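PDB 6HYY: phosphoserine phosphatase from Homo sapiens, which catalyses the hydrolysis of O-phosphoserine to serine and phosphate, as a magnesium-dependent phosphatase of the haloacid dehalogenase-like family. Local coordinates for residues A51-K55 / T148-G152; T84-L90 / F212-L216; V91-Q95 / K118-P122. All coordinates share one frame; numbering follows the deposited sequence.

Contact 1. Residues A51-K55 / T148-G152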
loop_
_atom_site.group_PDB
_atom_site.type_symbol
_atom_site.label_atom_id
_atom_site.label_comp_id
_atom_site.label_asym_id
_atom_site.label_seq_id
_atom_site.Cartn_x
_atom_site.Cartn_y
_atom_site.Cartn_z
ATOM N N ALA A 51 16.080 1.364 -5.760
ATOM C CA ALA A 51 16.872 1.700 -6.941
ATOM C C ALA A 51 17.232 3.181 -6.976
ATOM O O ALA A 51 18.410 3.544 -7.047
ATOM C CB ALA A 51 16.119 1.293 -8.210
ATOM N N VAL A 52 16.227 4.050 -6.928
ATOM C CA VAL A 52 16.457 5.492 -6.836
ATOM C C VAL A 52 15.811 5.991 -5.548
ATOM O O VAL A 52 14.855 5.368 -5.061
ATOM C CB VAL A 52 15.918 6.229 -8.075
ATOM C CG1 VAL A 52 16.550 5.670 -9.344
ATOM C CG2 VAL A 52 14.402 6.137 -8.141
ATOM N N PRO A 53 16.305 7.078 -4.950
ATOM C CA PRO A 53 15.696 7.580 -3.709
ATOM C C PRO A 53 14.232 7.929 -3.926
ATOM O O PRO A 53 13.873 8.593 -4.900
ATOM C CB PRO A 53 16.535 8.821 -3.379
ATOM C CG PRO A 53 17.835 8.603 -4.092
ATOM C CD PRO A 53 17.484 7.867 -5.348
ATOM N N PHE A 54 13.381 7.473 -2.999
ATOM C CA PHE A 54 11.944 7.541 -3.240
ATOM C C PHE A 54 11.441 8.978 -3.287
ATOM O O PHE A 54 10.610 9.316 -4.139
ATOM C CB PHE A 54 11.173 6.750 -2.178
ATOM C CG PHE A 54 9.699 6.690 -2.446
ATOM C CD1 PHE A 54 9.201 5.859 -3.440
ATOM C CD2 PHE A 54 8.813 7.487 -1.735
ATOM C CE1 PHE A 54 7.848 5.807 -3.708
ATOM C CE2 PHE A 54 7.454 7.440 -2.000
ATOM C CZ PHE A 54 6.975 6.602 -2.986
ATOM N N LYS A 55 11.906 9.832 -2.369
ATOM C CA LYS A 55 11.402 11.201 -2.319
ATOM C C LYS A 55 11.666 11.928 -3.630
ATOM O O LYS A 55 10.785 12.621 -4.153
ATOM C CB LYS A 55 12.032 11.960 -1.147
ATOM C CG LYS A 55 11.454 13.353 -0.945
ATOM C CD LYS A 55 12.182 14.127 0.148
ATOM C CE LYS A 55 11.929 13.531 1.527
ATOM N NZ LYS A 55 12.882 14.054 2.547
ATOM N N THR A 148 6.171 7.811 4.771
ATOM C CA THR A 148 6.032 7.237 3.442
ATOM C C THR A 148 6.608 8.134 2.340
ATOM O O THR A 148 6.579 7.737 1.174
ATOM C CB THR A 148 4.555 6.920 3.171
ATOM O OG1 THR A 148 3.757 8.067 3.495
ATOM C CG2 THR A 148 4.107 5.759 4.071
ATOM N N ALA A 149 7.151 9.309 2.664
ATOM C CA ALA A 149 7.783 10.141 1.644
ATOM C C ALA A 149 9.246 9.784 1.411
ATOM O O ALA A 149 9.839 10.271 0.439
ATOM C CB ALA A 149 7.677 11.626 2.021
ATOM N N GLU A 150 9.827 8.949 2.271
ATOM C CA GLU A 150 11.238 8.589 2.258
ATOM C C GLU A 150 11.413 7.116 1.910
ATOM O O GLU A 150 10.498 6.305 2.067
ATOM C CB GLU A 150 11.883 8.860 3.626
ATOM C CG GLU A 150 11.722 10.287 4.148
ATOM C CD GLU A 150 11.394 10.349 5.641
ATOM O OE1 GLU A 150 10.499 11.141 6.016
ATOM O OE2 GLU A 150 12.027 9.620 6.441
ATOM N N SER A 151 12.610 6.772 1.436
ATOM C CA SER A 151 12.979 5.368 1.313
ATOM C C SER A 151 12.974 4.707 2.687
ATOM O O SER A 151 13.327 5.327 3.694
ATOM C CB SER A 151 14.360 5.227 0.663
ATOM O OG SER A 151 14.274 5.351 -0.748
ATOM N N GLY A 152 12.563 3.442 2.728
ATOM C CA GLY A 152 12.390 2.759 3.988
ATOM C C GLY A 152 11.169 3.177 4.768
ATOM O O GLY A 152 11.058 2.827 5.947
HETATM O O HOH W 1 14.159 9.167 -0.274
#
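F54 lays its ring beside the backbone of T148 and A149, with F54 CE2 3.3 Å from T148 O and A149 O at the ring edge, near its plane. Positively polarised aromatic rim hydrogens suit a carbonyl such as A149 O. CG stands anti to the F54 nitrogen (chi1 -175°), which swings the ring off the start of helix 54-65 to the facing loop. Alongside, K55 rests its aliphatic part on the A149 carbonyl, K55 CB 3.2 Å from A149 O. Its chain bends at chi3 and runs beside E150; K55 NZ and E150 OE1, 5.1 Å apart, may attract weakly, and E150 OE2 has a long, weak ion pair with K156. The junction joins the cap helices to the haloacid dehalogenase core, with the F54 side chain about 4 Å from the bound serine. One direct hydrogen bond joins the segments, F54 N to S151 OG at 3.2 Å (N-H...O angle 153°). Serine suits the site: its short hydroxyl reaches an amide of the first helical turn. A water accepts from K55 N (3.1 Å) and, weakly, from S151 N. Farther out, N129 donates to T148 O, and F142 packs against K55 and A149.

Contact 2. Residues T84-L90 / F212-L216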
loop_
_atom_site.group_PDB
_atom_site.type_symbol
_atom_site.label_atom_id
_atom_site.label_comp_id
_atom_site.label_asym_id
_atom_site.label_seq_id
_atom_site.Cartn_x
_atom_site.Cartn_y
_atom_site.Cartn_z
ATOM N N THR A 84 -8.365 -5.850 -5.262
ATOM C CA THR A 84 -7.939 -7.179 -5.665
ATOM C C THR A 84 -8.945 -8.212 -5.173
ATOM O O THR A 84 -9.442 -8.107 -4.047
ATOM C CB THR A 84 -6.565 -7.448 -5.044
ATOM O OG1 THR A 84 -5.652 -6.433 -5.476
ATOM C CG2 THR A 84 -6.041 -8.843 -5.353
ATOM N N PRO A 85 -9.294 -9.204 -5.986
ATOM C CA PRO A 85 -10.205 -10.260 -5.524
ATOM C C PRO A 85 -9.754 -10.887 -4.212
ATOM O O PRO A 85 -8.569 -11.179 -4.001
ATOM C CB PRO A 85 -10.177 -11.270 -6.673
ATOM C CG PRO A 85 -9.892 -10.416 -7.876
ATOM C CD PRO A 85 -8.970 -9.320 -7.417
ATOM N N GLY A 86 -10.708 -11.042 -3.296
ATOM C CA GLY A 86 -10.447 -11.650 -2.022
ATOM C C GLY A 86 -10.096 -10.699 -0.898
ATOM O O GLY A 86 -10.201 -11.095 0.262
ATOM N N ILE A 87 -9.683 -9.464 -1.205
ATOM C CA ILE A 87 -9.210 -8.610 -0.104
ATOM C C ILE A 87 -10.364 -8.162 0.800
ATOM O O ILE A 87 -10.186 -8.075 2.029
ATOM C CB ILE A 87 -8.374 -7.420 -0.619
ATOM C CG1 ILE A 87 -7.694 -6.683 0.551
ATOM C CG2 ILE A 87 -9.192 -6.411 -1.325
ATOM C CD1 ILE A 87 -6.733 -7.546 1.400
ATOM N N ARG A 88 -11.568 -7.928 0.265
ATOM C CA ARG A 88 -12.684 -7.557 1.141
ATOM C C ARG A 88 -12.976 -8.658 2.154
ATOM O O ARG A 88 -13.149 -8.396 3.357
ATOM C CB ARG A 88 -13.950 -7.283 0.325
ATOM C CG ARG A 88 -13.955 -6.023 -0.501
ATOM C CD ARG A 88 -15.293 -5.969 -1.292
ATOM N NE ARG A 88 -15.301 -4.926 -2.313
ATOM C CZ ARG A 88 -14.750 -5.042 -3.531
ATOM N NH1 ARG A 88 -14.151 -6.171 -3.934
ATOM N NH2 ARG A 88 -14.805 -4.014 -4.365
ATOM N N GLU A 89 -13.050 -9.908 1.686
ATOM C CA GLU A 89 -13.336 -11.029 2.573
ATOM C C GLU A 89 -12.218 -11.215 3.593
ATOM O O GLU A 89 -12.484 -11.467 4.772
ATOM C CB GLU A 89 -13.549 -12.309 1.758
ATOM C CG GLU A 89 -14.062 -13.448 2.614
ATOM C CD GLU A 89 -14.345 -14.710 1.823
ATOM O OE1 GLU A 89 -14.207 -14.688 0.582
ATOM O OE2 GLU A 89 -14.703 -15.721 2.456
ATOM N N LEU A 90 -10.962 -11.092 3.153
ATOM C CA LEU A 90 -9.823 -11.269 4.055
ATOM C C LEU A 90 -9.812 -10.209 5.150
ATOM O O LEU A 90 -9.647 -10.540 6.333
ATOM C CB LEU A 90 -8.513 -11.243 3.269
ATOM C CG LEU A 90 -7.247 -11.398 4.123
ATOM C CD1 LEU A 90 -7.251 -12.728 4.861
ATOM C CD2 LEU A 90 -6.022 -11.297 3.242
ATOM N N PHE A 212 -5.568 -14.244 -2.314
ATOM C CA PHE A 212 -5.893 -14.020 -0.915
ATOM C C PHE A 212 -6.723 -15.162 -0.324
ATOM O O PHE A 212 -6.755 -15.309 0.902
ATOM C CB PHE A 212 -6.599 -12.669 -0.761
ATOM C CG PHE A 212 -5.655 -11.480 -0.810
ATOM C CD1 PHE A 212 -4.531 -11.423 0.017
ATOM C CD2 PHE A 212 -5.883 -10.436 -1.689
ATOM C CE1 PHE A 212 -3.668 -10.330 -0.040
ATOM C CE2 PHE A 212 -5.032 -9.337 -1.746
ATOM C CZ PHE A 212 -3.920 -9.282 -0.925
ATOM N N VAL A 213 -7.336 -16.005 -1.164
ATOM C CA VAL A 213 -8.051 -17.183 -0.666
ATOM C C VAL A 213 -7.141 -18.069 0.178
ATOM O O VAL A 213 -7.605 -18.733 1.111
ATOM C CB VAL A 213 -8.666 -18.007 -1.822
ATOM C CG1 VAL A 213 -9.771 -17.238 -2.529
ATOM C CG2 VAL A 213 -7.597 -18.491 -2.787
ATOM N N GLU A 214 -5.843 -18.115 -0.138
ATOM C CA GLU A 214 -4.957 -19.036 0.570
ATOM C C GLU A 214 -4.909 -18.741 2.060
ATOM O O GLU A 214 -4.752 -19.662 2.870
ATOM C CB GLU A 214 -3.554 -18.989 -0.028
ATOM C CG GLU A 214 -3.519 -19.338 -1.499
ATOM C CD GLU A 214 -2.150 -19.134 -2.095
ATOM O OE1 GLU A 214 -1.173 -19.617 -1.489
ATOM O OE2 GLU A 214 -2.046 -18.478 -3.155
ATOM N N LEU A 215 -5.035 -17.473 2.445
ATOM C CA LEU A 215 -5.174 -17.149 3.858
ATOM C C LEU A 215 -6.589 -17.395 4.358
ATOM O O LEU A 215 -6.783 -17.584 5.565
ATOM C CB LEU A 215 -4.767 -15.695 4.098
ATOM C CG LEU A 215 -3.369 -15.397 3.572
ATOM C CD1 LEU A 215 -3.052 -13.915 3.657
ATOM C CD2 LEU A 215 -2.348 -16.216 4.351
ATOM N N LEU A 216 -7.569 -17.386 3.449
ATOM C CA LEU A 216 -8.944 -17.810 3.689
ATOM C C LEU A 216 -9.110 -19.320 3.607
ATOM O O LEU A 216 -10.228 -19.799 3.396
ATOM C CB LEU A 216 -9.893 -17.140 2.689
ATOM C CG LEU A 216 -9.933 -15.611 2.595
ATOM C CD1 LEU A 216 -10.585 -15.165 1.291
ATOM C CD2 LEU A 216 -10.665 -15.032 3.785
HETATM O O HOH W 2 -6.422 -12.574 -4.553
#
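F212 slides its ring beneath I87, whose CD1 makes a CH-pi contact over one face, 4.1 Å from the ring centroid and 16° off the normal. The ring edge meets P85 O, 3.6 Å from F212 CD2, while T84 CG2 touches F212 CE2 at 3.8 Å. L90 CG lies anti to its nitrogen (chi1 179°), carrying the methyls across: L90 CD2 comes 3.6 Å from F212 CD1, and L90 CD1 reaches L215 CB. L216 spreads its two methyls between the E89 chain and the L90 backbone, with L216 CD2 3.9 Å from L90 CA. Glycine is required at G86: its positive phi (93°) completes the type II turn from T84 to I87, and a beta carbon there would press on F212 CB. A water bridges the segments, donating to P85 O (2.6 Å) and accepting from F212 N (2.9 Å). Replacing F212 by an alanine would probably open a gap under I87 and beside L90 and take away their aromatic partner. The contact seats the start of helix 87-96 on the loop after strand 207-209, with F15 (strand 12-16) and F192 (strand 188-192) against F212 and F7 (helix 2-8) against L90.

Contact 3. Residues V91-Q95 / K118-P122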
loop_
_atom_site.group_PDB
_atom_site.type_symbol
_atom_site.label_atom_id
_atom_site.label_comp_id
_atom_site.label_asym_id
_atom_site.label_seq_id
_atom_site.Cartn_x
_atom_site.Cartn_y
_atom_site.Cartn_z
ATOM N N VAL A 91 -9.965 -8.932 4.782
ATOM C CA VAL A 91 -9.992 -7.893 5.821
ATOM C C VAL A 91 -11.169 -8.120 6.756
ATOM O O VAL A 91 -11.052 -7.948 7.976
ATOM C CB VAL A 91 -10.024 -6.482 5.210
ATOM C CG1 VAL A 91 -10.251 -5.440 6.308
ATOM C CG2 VAL A 91 -8.716 -6.166 4.483
ATOM N N SER A 92 -12.314 -8.531 6.211
ATOM C CA SER A 92 -13.479 -8.815 7.044
ATOM C C SER A 92 -13.174 -9.897 8.070
ATOM O O SER A 92 -13.509 -9.749 9.253
ATOM C CB SER A 92 -14.653 -9.231 6.156
ATOM O OG SER A 92 -15.118 -8.130 5.407
ATOM N N ARG A 93 -12.545 -11.002 7.641
ATOM C CA ARG A 93 -12.218 -12.069 8.584
ATOM C C ARG A 93 -11.200 -11.612 9.619
ATOM O O ARG A 93 -11.305 -11.986 10.795
ATOM C CB ARG A 93 -11.686 -13.306 7.859
ATOM C CG ARG A 93 -12.713 -13.948 6.915
ATOM C CD ARG A 93 -13.896 -14.598 7.647
ATOM N NE ARG A 93 -14.977 -13.661 8.000
ATOM C CZ ARG A 93 -15.745 -12.975 7.144
ATOM N NH1 ARG A 93 -15.595 -13.071 5.835
ATOM N NH2 ARG A 93 -16.672 -12.158 7.622
ATOM N N LEU A 94 -10.222 -10.801 9.211
ATOM C CA LEU A 94 -9.247 -10.304 10.183
ATOM C C LEU A 94 -9.922 -9.424 11.228
ATOM O O LEU A 94 -9.669 -9.554 12.439
ATOM C CB LEU A 94 -8.146 -9.527 9.459
ATOM C CG LEU A 94 -7.140 -10.353 8.667
ATOM C CD1 LEU A 94 -6.293 -9.455 7.786
ATOM C CD2 LEU A 94 -6.253 -11.121 9.647
ATOM N N GLN A 95 -10.786 -8.514 10.779
ATOM C CA GLN A 95 -11.457 -7.616 11.714
ATOM C C GLN A 95 -12.412 -8.374 12.623
ATOM O O GLN A 95 -12.578 -8.009 13.796
ATOM C CB GLN A 95 -12.189 -6.506 10.949
ATOM C CG GLN A 95 -11.244 -5.463 10.297
ATOM C CD GLN A 95 -11.999 -4.367 9.567
ATOM O OE1 GLN A 95 -13.153 -4.546 9.200
ATOM N NE2 GLN A 95 -11.353 -3.235 9.356
ATOM N N LYS A 118 -13.565 1.498 1.702
ATOM C CA LYS A 118 -14.352 0.415 1.161
ATOM C C LYS A 118 -14.169 -0.835 1.994
ATOM O O LYS A 118 -15.024 -1.724 1.943
ATOM C CB LYS A 118 -13.985 0.125 -0.315
ATOM C CG LYS A 118 -14.772 0.997 -1.303
ATOM C CD LYS A 118 -14.163 1.083 -2.706
ATOM C CE LYS A 118 -14.331 -0.215 -3.472
ATOM N NZ LYS A 118 -13.869 -0.105 -4.899
ATOM N N LEU A 119 -13.119 -0.887 2.820
ATOM C CA LEU A 119 -12.727 -2.063 3.597
ATOM C C LEU A 119 -12.998 -1.905 5.089
ATOM O O LEU A 119 -12.501 -2.715 5.893
ATOM C CB LEU A 119 -11.234 -2.356 3.398
ATOM C CG LEU A 119 -10.824 -2.657 1.956
ATOM C CD1 LEU A 119 -9.305 -2.486 1.791
ATOM C CD2 LEU A 119 -11.238 -4.066 1.569
ATOM N N ASN A 120 -13.729 -0.861 5.480
ATOM C CA ASN A 120 -14.020 -0.568 6.888
ATOM C C ASN A 120 -12.761 -0.397 7.722
ATOM O O ASN A 120 -12.761 -0.688 8.924
ATOM C CB ASN A 120 -14.899 -1.643 7.496
ATOM C CG ASN A 120 -16.127 -1.840 6.705
ATOM O OD1 ASN A 120 -16.230 -2.784 5.931
ATOM N ND2 ASN A 120 -17.058 -0.910 6.845
ATOM N N ILE A 121 -11.703 0.093 7.094
ATOM C CA ILE A 121 -10.457 0.414 7.780
ATOM C C ILE A 121 -10.495 1.897 8.133
ATOM O O ILE A 121 -10.616 2.735 7.221
ATOM C CB ILE A 121 -9.248 0.085 6.898
ATOM C CG1 ILE A 121 -9.184 -1.427 6.629
ATOM C CG2 ILE A 121 -7.938 0.593 7.550
ATOM C CD1 ILE A 121 -8.149 -1.817 5.559
ATOM N N PRO A 122 -10.392 2.260 9.405
ATOM C CA PRO A 122 -10.474 3.675 9.774
ATOM C C PRO A 122 -9.310 4.470 9.217
ATOM O O PRO A 122 -8.201 3.960 9.030
ATOM C CB PRO A 122 -10.441 3.645 11.310
ATOM C CG PRO A 122 -9.850 2.341 11.658
ATOM C CD PRO A 122 -10.245 1.377 10.571
HETATM O O HOH W 3 -14.175 -5.127 6.652
#
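Q95 NE2 donates to N120 O across 2.9 Å, the one direct hydrogen bond between residues 91-95 and 118-122. The N-H...O angle is 150°, but the amide nitrogen approaches from above the carbonyl plane, 65° out of it, so the bond does not follow a lone pair. The acceptor in turn is tilted only modestly from the plane of the glutamine amide. With CG anti to the Q95 carbonyl carbon (chi1 -71°) and the chain extended beyond it, the amide is carried away from the helix as far as the loop backbone. Glutamine suits this place because one flat group can both donate and accept: while NE2 serves N120 O, Q95 OE1 lies 2.8 Å from a water that also lies 3.0 Å from L119 O and makes a weak, longer bond to S92 OG. That water has more acceptors around it than protons to give, so its bonds are probably shared among them. S92 OG has a firmer partner in R88 O, one turn back in the helix. The N120 backbone adopts positive phi, a conformation asparagine tolerates better than most residues, and its CB packs 3.8 Å from Q95 OE1.

Beneath the polar layer, V91 points its CG1 at the loop, 3.6 Å from L119 O and 4.2 Å from I121 CG1. A branched valine fills this short separation without needing a long chain. I121 crosses it at about a right angle, and its CG1 also comes near Q95 NE2. Behind the loop I121 rests on V101 and L103 of strand 100-105, and L94 of the helix reaches V101 too, so helix 87-96 and the connection from helix 109-116 to strand 126-133 pack against the same strand, 100-105.

In the fold
Contacts 2 and 3 are both buried and share helix 87-96, their centres 11 Å apart on one side of the chain's centre: contact 2 uses its beginning and contact 3 its later part, and they meet where R88 touches L119 and R93 touches L216. Contact 1 stands on the opposite side, 28 to 29 Å from both between centres, only partly buried and beside the bound serine. The chemistry follows these places. Contact 2, the largest at 407 Å², is mostly hydrocarbon and aromatic packing with no direct hydrogen bond. Contact 3 combines a small apolar base with a glutamine amide on its partly exposed side, whereas contact 1 sets a phenylalanine ring against loop carbonyls and adds a serine hydroxyl and a water.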